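Fatty acid metabolism regulator protein (Bacillus subtilis, PDB 1VI0) represses transcription of genes for fatty acid transport and beta-oxidation, binding DNA as a homodimer until long-chain fatty acyl-CoA inhibits that binding. Local coordinates at residues A[38-42]-A[43-47]; A[143-146]-A[147-151]; A[183-186]-A[187-191]. All blocks are in the same frame, centred on the assembly; numbering follows the deposited sequence. Where two conformers were deposited one is given.

Interaction 1 (A[38-42]-A[43-47])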
loop_
_atom_site.group_PDB
_atom_site.type_symbol
_atom_site.label_atom_id
_atom_site.label_comp_id
_atom_site.label_asym_id
_atom_site.label_seq_id
_atom_site.Cartn_x
_atom_site.Cartn_y
_atom_site.Cartn_z
ATOM N N ALA A 38 -2.027 25.012 -15.897
ATOM C CA ALA A 38 -0.736 25.656 -15.849
ATOM C C ALA A 38 -0.710 26.984 -16.627
ATOM O O ALA A 38 0.333 27.640 -16.628
ATOM C CB ALA A 38 0.403 24.770 -16.329
ATOM N N GLY A 39 -1.731 27.282 -17.395
ATOM C CA GLY A 39 -1.799 28.539 -18.139
ATOM C C GLY A 39 -1.015 28.542 -19.428
ATOM O O GLY A 39 -0.664 29.625 -19.940
ATOM N N VAL A 40 -0.675 27.386 -19.951
ATOM C CA VAL A 40 0.101 27.220 -21.181
ATOM C C VAL A 40 -0.768 26.549 -22.237
ATOM O O VAL A 40 -1.941 26.218 -21.977
ATOM C CB VAL A 40 1.344 26.355 -20.923
ATOM C CG1 VAL A 40 2.256 26.974 -19.877
ATOM C CG2 VAL A 40 0.912 24.948 -20.488
ATOM N N ALA A 41 -0.293 26.444 -23.473
ATOM C CA ALA A 41 -1.108 25.793 -24.516
ATOM C C ALA A 41 -0.824 24.303 -24.575
ATOM O O ALA A 41 0.271 23.862 -24.189
ATOM C CB ALA A 41 -0.843 26.459 -25.859
ATOM N N ASP A 42 -1.739 23.486 -25.084
ATOM C CA ASP A 42 -1.517 22.045 -25.149
ATOM C C ASP A 42 -0.152 21.669 -25.709
ATOM O O ASP A 42 0.536 20.766 -25.186
ATOM C CB ASP A 42 -2.588 21.338 -25.975
ATOM C CG ASP A 42 -3.943 21.250 -25.337
ATOM O OD1 ASP A 42 -4.789 20.456 -25.847
ATOM O OD2 ASP A 42 -4.230 21.963 -24.355
ATOM N N GLY A 43 0.218 22.316 -26.818
ATOM C CA GLY A 43 1.471 22.082 -27.492
ATOM C C GLY A 43 2.678 22.304 -26.623
ATOM O O GLY A 43 3.744 21.717 -26.884
ATOM N N THR A 44 2.600 23.170 -25.609
ATOM C CA THR A 44 3.756 23.354 -24.723
ATOM C C THR A 44 3.905 22.178 -23.749
ATOM O O THR A 44 5.052 21.862 -23.395
ATOM C CB THR A 44 3.695 24.658 -23.929
ATOM O OG1 THR A 44 3.611 25.774 -24.859
ATOM C CG2 THR A 44 4.958 24.845 -23.091
ATOM N N ILE A 45 2.842 21.470 -23.457
ATOM C CA ILE A 45 2.939 20.271 -22.600
ATOM C C ILE A 45 3.741 19.202 -23.327
ATOM O O ILE A 45 4.712 18.625 -22.850
ATOM C CB ILE A 45 1.555 19.692 -22.276
ATOM C CG1 ILE A 45 0.623 20.682 -21.608
ATOM C CG2 ILE A 45 1.721 18.444 -21.405
ATOM C CD1 ILE A 45 1.170 21.194 -20.281
ATOM N N TYR A 46 3.370 18.973 -24.601
ATOM C CA TYR A 46 4.019 18.006 -25.446
ATOM C C TYR A 46 5.447 18.335 -25.782
ATOM O O TYR A 46 6.313 17.487 -25.986
ATOM C CB TYR A 46 3.205 17.770 -26.735
ATOM C CG TYR A 46 1.911 17.063 -26.434
ATOM C CD1 TYR A 46 1.908 15.815 -25.822
ATOM C CD2 TYR A 46 0.697 17.681 -26.754
ATOM C CE1 TYR A 46 0.696 15.189 -25.546
ATOM C CE2 TYR A 46 -0.503 17.058 -26.475
ATOM C CZ TYR A 46 -0.483 15.813 -25.880
ATOM O OH TYR A 46 -1.667 15.180 -25.647
ATOM N N LEU A 47 5.795 19.629 -25.750
ATOM C CA LEU A 47 7.206 19.995 -25.945
ATOM C C LEU A 47 8.045 19.354 -24.851
ATOM O O LEU A 47 9.189 18.988 -25.073
ATOM C CB LEU A 47 7.296 21.507 -25.932
ATOM C CG LEU A 47 8.536 22.252 -26.362
ATOM C CD1 LEU A 47 9.391 22.583 -25.146
ATOM C CD2 LEU A 47 9.362 21.555 -27.422
HETATM O O HOH W 1 1.927 27.869 -23.776
#
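V40 and I45 meet through single methyl groups: CG2 of V40 lies 3.8 Å from CD1 of I45, and the two side chains run at about a right angle to each other. The valine branches so that CG1 stands opposite its own carbonyl carbon (chi1 -60°), which leaves CG2 in the tighter place between N and C as the methyl that meets the isoleucine. I45 bends the same way again at its second torsion (chi2 -60°), and this carries CD1 back toward the loop; on its way CG1 passes 3.6 Å from the carbonyl oxygen of D42. T44 turns its hydroxyl to the loop. A water ties it there, accepting from N of A41 at 2.7 Å and sitting 2.9 Å from OG1 of T44, so the amide just ahead of the helix is satisfied through solvent.

The whole piece belongs to the helix-turn-helix of the TetR family, predicted to bind DNA: the Schellman motif at G39, with its positive phi, ends helix 31-38, and A41 is the N-cap residue of helix 42-48, the recognition helix of this motif. Alanine offers no capping group; the first turn is closed by the backbone, N of T44 donating to O of A41 at 2.8 Å, bent to 141° at the hydrogen and coming from above the carbonyl plane. O of D42 takes N of I45 at 3.0 Å and, weakly, N of Y46, while CD2 of the Y46 ring passes 3.5 Å from that oxygen. I45 is buried, reaching V31 of helix 31-38 and I13 of helix 9-24, whereas the D42 side chain lies against S32 and A35.

Interaction 2 (A[143-146]-A[147-151])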
loop_
_atom_site.group_PDB
_atom_site.type_symbol
_atom_site.label_atom_id
_atom_site.label_comp_id
_atom_site.label_asym_id
_atom_site.label_seq_id
_atom_site.Cartn_x
_atom_site.Cartn_y
_atom_site.Cartn_z
ATOM N N GLY A 143 26.448 -3.944 14.444
ATOM C CA GLY A 143 25.879 -4.733 15.554
ATOM C C GLY A 143 24.660 -4.044 16.140
ATOM O O GLY A 143 24.117 -4.499 17.185
ATOM N N GLU A 144 24.087 -3.058 15.465
ATOM C CA GLU A 144 22.860 -2.393 15.998
ATOM C C GLU A 144 21.599 -3.111 15.568
ATOM O O GLU A 144 20.500 -2.877 16.162
ATOM C CB GLU A 144 22.758 -0.956 15.476
ATOM C CG GLU A 144 21.510 -0.215 15.954
ATOM C CD GLU A 144 21.360 1.152 15.334
ATOM O OE1 GLU A 144 22.237 1.508 14.521
ATOM O OE2 GLU A 144 20.367 1.851 15.615
ATOM N N ILE A 145 21.634 -3.957 14.565
ATOM C CA ILE A 145 20.418 -4.584 14.008
ATOM C C ILE A 145 20.325 -6.034 14.425
ATOM O O ILE A 145 21.325 -6.735 14.502
ATOM C CB ILE A 145 20.429 -4.458 12.471
ATOM C CG1 ILE A 145 20.309 -3.007 12.047
ATOM C CG2 ILE A 145 19.344 -5.295 11.805
ATOM C CD1 ILE A 145 19.158 -2.233 12.593
ATOM N N LYS A 146 19.112 -6.488 14.716
ATOM C CA LYS A 146 18.847 -7.828 15.214
ATOM C C LYS A 146 19.470 -8.905 14.333
ATOM O O LYS A 146 19.235 -8.917 13.119
ATOM C CB LYS A 146 17.315 -8.043 15.186
ATOM C CG LYS A 146 16.889 -9.429 15.575
ATOM C CD LYS A 146 16.035 -9.452 16.830
ATOM C CE LYS A 146 14.949 -10.495 16.712
ATOM N NZ LYS A 146 15.500 -11.875 16.637
ATOM N N GLU A 147 20.156 -9.857 14.948
ATOM C CA GLU A 147 20.716 -10.962 14.163
ATOM C C GLU A 147 19.612 -11.746 13.505
ATOM O O GLU A 147 18.507 -11.958 14.039
ATOM C CB GLU A 147 21.587 -11.849 15.033
ATOM C CG GLU A 147 22.600 -12.690 14.287
ATOM C CD GLU A 147 22.925 -14.001 14.979
ATOM O OE1 GLU A 147 22.952 -14.016 16.237
ATOM O OE2 GLU A 147 23.172 -15.017 14.268
ATOM N N GLY A 148 19.838 -12.183 12.268
ATOM C CA GLY A 148 18.842 -12.993 11.569
ATOM C C GLY A 148 17.801 -12.201 10.800
ATOM O O GLY A 148 16.965 -12.798 10.085
ATOM N N LEU A 149 17.837 -10.875 10.931
ATOM C CA LEU A 149 16.895 -10.021 10.201
ATOM C C LEU A 149 17.206 -10.055 8.696
ATOM O O LEU A 149 18.383 -10.100 8.278
ATOM C CB LEU A 149 17.007 -8.609 10.724
ATOM C CG LEU A 149 16.306 -7.528 9.906
ATOM C CD1 LEU A 149 15.877 -6.383 10.806
ATOM C CD2 LEU A 149 17.246 -6.987 8.816
ATOM N N ASP A 150 16.177 -10.240 7.890
ATOM C CA ASP A 150 16.259 -10.253 6.441
ATOM C C ASP A 150 16.088 -8.836 5.914
ATOM O O ASP A 150 15.015 -8.206 6.117
ATOM C CB ASP A 150 15.207 -11.163 5.811
ATOM C CG ASP A 150 15.380 -11.251 4.307
ATOM O OD1 ASP A 150 14.708 -10.512 3.554
ATOM O OD2 ASP A 150 16.288 -12.015 3.842
ATOM N N VAL A 151 17.062 -8.287 5.237
ATOM C CA VAL A 151 17.041 -6.939 4.727
ATOM C C VAL A 151 15.842 -6.646 3.850
ATOM O O VAL A 151 15.211 -5.594 4.020
ATOM C CB VAL A 151 18.374 -6.554 4.084
ATOM C CG1 VAL A 151 18.280 -5.191 3.423
ATOM C CG2 VAL A 151 19.502 -6.554 5.113
#
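I145 and L149 are brought together by complementary torsions: CG1 of the isoleucine stands opposite its carbonyl carbon (chi1 -66°), which puts the CG2 methyl on the L149 side, while the leucine carries CG opposite its backbone N (chi1 168°) and spreads both methyls toward it. CG2 of I145 therefore faces the fork of the leucine, 3.8 Å from CD1 and 4.0 Å from CD2 of L149, and the two side chains approach at a slant. I145 is buried and L149 only partly so.

The chain between them reverses in a type II beta turn from K146 to L149. Its closing bond runs from N of L149 to O of K146, 3.3 Å long and fairly straight at 154°, although the donor sits above the carbonyl plane. CB of L149 comes equally near the same oxygen. G148 takes the third position of the turn with a positive phi; a CB there would jam against the carbonyl oxygen of E147. The K146 side chain is bent at three torsions: CG lies 3.4 Å from O of E147, the chain then arches away, and NZ curls back to 4.0 Å from that oxygen, too far for a bond.

This loop joins helix 115-141, whose end is marked by a Schellman motif at G143, to helix 151-171, where OD1 of D150 caps N of L153. The E144 carboxylate accepts hydrogen bonds from the backbone N atoms of A81 and K82 at the start of helix 81-97. I145 packs on I140 of helix 115-141, and both I145 and L149 touch I193 of the second subunit, which places the apolar pair at the dimer interface.

Interaction 3 (A[183-186]-A[187-191])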
loop_
_atom_site.group_PDB
_atom_site.type_symbol
_atom_site.label_atom_id
_atom_site.label_comp_id
_atom_site.label_asym_id
_atom_site.label_seq_id
_atom_site.Cartn_x
_atom_site.Cartn_y
_atom_site.Cartn_z
ATOM N N ASN A 183 7.881 9.798 15.855
ATOM C CA ASN A 183 8.644 9.016 16.819
ATOM C C ASN A 183 7.991 7.723 17.225
ATOM O O ASN A 183 8.654 6.708 17.459
ATOM C CB ASN A 183 8.913 9.872 18.079
ATOM C CG ASN A 183 9.906 9.257 19.026
ATOM O OD1 ASN A 183 11.118 9.245 18.687
ATOM N ND2 ASN A 183 9.500 8.796 20.183
ATOM N N SER A 184 6.642 7.663 17.352
ATOM C CA SER A 184 5.975 6.482 17.795
ATOM C C SER A 184 6.014 5.376 16.715
ATOM O O SER A 184 6.225 4.229 17.042
ATOM C CB SER A 184 4.521 6.736 18.214
ATOM O OG SER A 184 4.618 7.594 19.381
ATOM N N VAL A 185 6.061 5.878 15.478
ATOM C CA VAL A 185 6.160 4.932 14.321
ATOM C C VAL A 185 7.582 4.328 14.343
ATOM O O VAL A 185 7.712 3.100 14.346
ATOM C CB VAL A 185 5.917 5.682 13.026
ATOM C CG1 VAL A 185 6.202 4.674 11.876
ATOM C CG2 VAL A 185 4.422 6.054 12.902
ATOM N N LEU A 186 8.556 5.210 14.482
ATOM C CA LEU A 186 9.953 4.715 14.697
ATOM C C LEU A 186 10.053 3.690 15.780
ATOM O O LEU A 186 10.622 2.574 15.590
ATOM C CB LEU A 186 10.829 5.948 15.054
ATOM C CG LEU A 186 12.244 5.553 15.483
ATOM C CD1 LEU A 186 13.083 5.050 14.282
ATOM C CD2 LEU A 186 12.927 6.775 16.078
ATOM N N GLU A 187 9.534 3.936 17.029
ATOM C CA GLU A 187 9.653 2.987 18.108
ATOM C C GLU A 187 8.979 1.646 17.843
ATOM O O GLU A 187 9.472 0.578 18.296
ATOM C CB GLU A 187 9.196 3.641 19.429
ATOM C CG GLU A 187 10.160 4.763 19.879
ATOM C CD GLU A 187 11.566 4.221 20.152
ATOM O OE1 GLU A 187 11.733 3.009 20.359
ATOM O OE2 GLU A 187 12.509 5.039 20.195
ATOM N N LEU A 188 7.860 1.648 17.128
ATOM C CA LEU A 188 7.165 0.444 16.738
ATOM C C LEU A 188 8.089 -0.378 15.799
ATOM O O LEU A 188 8.165 -1.590 16.040
ATOM C CB LEU A 188 5.859 0.742 15.964
ATOM C CG LEU A 188 4.692 1.145 16.980
ATOM C CD1 LEU A 188 3.609 1.857 16.278
ATOM C CD2 LEU A 188 4.257 -0.158 17.648
ATOM N N LEU A 189 8.774 0.246 14.863
ATOM C CA LEU A 189 9.671 -0.481 13.931
ATOM C C LEU A 189 10.907 -1.000 14.667
ATOM O O LEU A 189 11.341 -2.145 14.441
ATOM C CB LEU A 189 10.080 0.450 12.776
ATOM C CG LEU A 189 8.929 0.846 11.791
ATOM C CD1 LEU A 189 9.314 1.957 10.888
ATOM C CD2 LEU A 189 8.508 -0.410 11.008
ATOM N N VAL A 190 11.425 -0.237 15.618
ATOM C CA VAL A 190 12.617 -0.546 16.376
ATOM C C VAL A 190 12.412 -1.676 17.349
ATOM O O VAL A 190 13.255 -2.566 17.393
ATOM C CB VAL A 190 13.210 0.731 17.022
ATOM C CG1 VAL A 190 14.252 0.344 18.068
ATOM C CG2 VAL A 190 13.750 1.662 15.973
ATOM N N SER A 191 11.295 -1.741 18.087
ATOM C CA SER A 191 11.081 -2.729 19.135
ATOM C C SER A 191 9.889 -3.634 18.925
ATOM O O SER A 191 9.723 -4.569 19.747
ATOM C CB SER A 191 10.930 -2.028 20.520
ATOM O OG SER A 191 12.090 -1.238 20.775
HETATM O O HOH W 2 13.089 7.472 19.847
#
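Helix 182-191, the last helix of the chain, is knit here by regular i to i+4 bonds. N of E187 donates to O of N183 at 2.9 Å, and N of V190 reaches O of L186 at the same distance, nearly along the C=O axis. L186 and V190 lie side by side and point the same way, with CD1 of the leucine 3.8 Å from CG2 of the valine; that methyl also sits 3.3 Å from O of L186. V185 and L189 touch more loosely, CG1 to CD1 at 4.2 Å. On the polar side N183 and E187 run alongside, their amide and carboxylate planes 59° apart. E187 folds back at chi2 (-62°), and one water bridges the two ends, donating to OD1 of N183 at 2.9 Å and to OE2 of E187 at 2.5 Å. The same OE2 forms a salt bridge with K82.

L186 packs on A86 and I89 of helix 81-97, V185 bridges F93 of that helix and T161 of helix 151-171, and L189 lies on M157 and T161. From the second subunit, L153 meets S184 and M157 meets L188.

Interaction 1 belongs to the DNA-binding end of the subunit, while interactions 2 and 3 lie on the other side of the chain's centre, in the region that holds the acyl-CoA. The centre of interaction 1 is about 50 Å from that of interaction 2 and about 45 Å from that of interaction 3. The latter two are 16 Å apart between centres, about 7 Å at their nearest atoms, and do not touch; both face the second subunit. Neither touches the bound dodecyl-CoA, which is about 11 Å from the side chain of L149 and about 13 Å from that of V185. Inhibition of DNA binding by acyl-CoA is thus consistent with a signal passed over a distance.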